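Levoglucosan dehydrogenase (Pseudarthrobacter phenanthrenivorans, PDB 6A3F) catalyses the NAD(+)-dependent oxidation of levoglucosan to 3-dehydrolevoglucosan as a homotetramer of the Gfo/Idh/MocA family. Local coordinates at residues B[228-233]-B[394-399]. Sequence-based numbering, arbitrary orientation.
Sequences VNAVLS and VESAAK
The flat amide of N229 turns one face to S396: OG lies above its plane but offset past the OD1 side, a mere contact at 3.8 Å from OD1; N229 CA is closer to OG, at 3.1 Å. Just beyond, the N-H of A230 bonds to S396 OG (N to OG 2.8 Å), bent to 140°, with OG tilted from the peptide plane. S396 reaches this far because OG stands anti to its own backbone N (chi1 161°). The same hydroxyl also bonds to the carbonyl of S401, tying the strand to the chain leaving the helix.

The carbonyl oxygen of A230 is engaged too. It takes a CA-H...O contact from A397 CA at 3.4 Å, and a water 3.0 Å from A230 O donates to it and to A397 O, bridging the two backbones. Further along, L232 lays CG and CD1 against the A397 methyl, with CG 3.9 Å from CB, while CD1 comes loosely up to V394.

The axes of segments 228-233 and 394-399 cross at 73°. Beyond V228, which pairs with V403, helix 380-399 takes the backbone side of strand 225-233 opposite strand 267-274, S396 OG replacing a neighbouring strand's carbonyl, in the mixed sheet of the Gfo/Idh/MocA C-terminal domain.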
# COMPACT_ATOMS: atom_id res chain seq x y z
N VAL B 228 24.21 -23.50 -0.24
CA VAL B 228 22.89 -23.36 -0.85
C VAL B 228 22.19 -24.71 -1.06
O VAL B 228 22.81 -25.79 -1.15
CB VAL B 228 23.03 -22.62 -2.20
CG1 VAL B 228 23.55 -21.20 -2.03
CG2 VAL B 228 23.92 -23.42 -3.16
N ASN B 229 20.87 -24.66 -1.21
CA ASN B 229 20.06 -25.82 -1.49
C ASN B 229 18.87 -25.37 -2.35
O ASN B 229 18.06 -24.51 -1.91
CB ASN B 229 19.59 -26.51 -0.20
CG ASN B 229 19.18 -27.96 -0.37
OD1 ASN B 229 18.50 -28.34 -1.31
ND2 ASN B 229 19.59 -28.80 0.56
N ALA B 230 18.79 -25.88 -3.58
CA ALA B 230 17.98 -25.20 -4.59
C ALA B 230 17.07 -26.15 -5.36
O ALA B 230 17.25 -27.36 -5.41
CB ALA B 230 18.84 -24.44 -5.57
N VAL B 231 16.10 -25.52 -6.03
CA VAL B 231 15.25 -26.16 -7.01
C VAL B 231 15.16 -25.24 -8.23
O VAL B 231 14.79 -24.08 -8.07
CB VAL B 231 13.84 -26.49 -6.48
CG1 VAL B 231 12.93 -27.05 -7.59
CG2 VAL B 231 13.87 -27.42 -5.27
N LEU B 232 15.41 -25.78 -9.44
CA LEU B 232 15.19 -25.04 -10.68
C LEU B 232 13.97 -25.60 -11.41
O LEU B 232 13.80 -26.81 -11.50
CB LEU B 232 16.42 -25.18 -11.57
CG LEU B 232 17.72 -24.64 -10.99
CD1 LEU B 232 18.89 -25.13 -11.82
CD2 LEU B 232 17.71 -23.12 -10.93
N SER B 233 13.18 -24.72 -11.99
CA SER B 233 12.00 -25.11 -12.67
C SER B 233 11.96 -24.45 -14.04
O SER B 233 12.41 -23.29 -14.20
CB SER B 233 10.78 -24.77 -11.87
OG SER B 233 10.83 -25.33 -10.56
N VAL B 394 23.12 -24.62 -9.16
CA VAL B 394 22.82 -25.59 -10.25
C VAL B 394 23.19 -27.01 -9.81
O VAL B 394 22.42 -27.93 -9.96
CB VAL B 394 23.55 -25.18 -11.54
CG1 VAL B 394 23.38 -26.24 -12.63
CG2 VAL B 394 23.09 -23.83 -12.08
N GLU B 395 24.34 -27.17 -9.24
CA GLU B 395 24.77 -28.48 -8.71
C GLU B 395 23.84 -28.95 -7.58
O GLU B 395 23.39 -30.12 -7.52
CB GLU B 395 26.18 -28.32 -8.19
CG GLU B 395 26.77 -29.62 -7.69
CD GLU B 395 28.11 -29.49 -7.01
OE1 GLU B 395 28.76 -28.44 -7.15
OE2 GLU B 395 28.50 -30.46 -6.34
N SER B 396 23.54 -28.05 -6.64
CA SER B 396 22.59 -28.37 -5.58
C SER B 396 21.25 -28.89 -6.14
O SER B 396 20.65 -29.87 -5.61
CB SER B 396 22.33 -27.19 -4.66
OG SER B 396 21.13 -27.44 -3.97
N ALA B 397 20.71 -28.17 -7.13
CA ALA B 397 19.43 -28.54 -7.71
C ALA B 397 19.50 -29.93 -8.37
O ALA B 397 18.53 -30.70 -8.30
CB ALA B 397 18.96 -27.51 -8.71
N ALA B 398 20.61 -30.19 -9.02
CA ALA B 398 20.77 -31.48 -9.74
C ALA B 398 20.89 -32.63 -8.73
O ALA B 398 20.29 -33.68 -8.96
CB ALA B 398 21.99 -31.43 -10.62
N LYS B 399 21.67 -32.43 -7.68
CA LYS B 399 21.94 -33.48 -6.68
C LYS B 399 20.92 -33.50 -5.57
O LYS B 399 21.00 -34.37 -4.75
CB LYS B 399 23.31 -33.28 -6.06
CG LYS B 399 24.40 -33.63 -7.04
CD LYS B 399 25.76 -33.36 -6.53
CE LYS B 399 26.79 -33.74 -7.57
NZ LYS B 399 28.13 -33.35 -7.11
O HOH W 1 16.23 -29.78 -6.83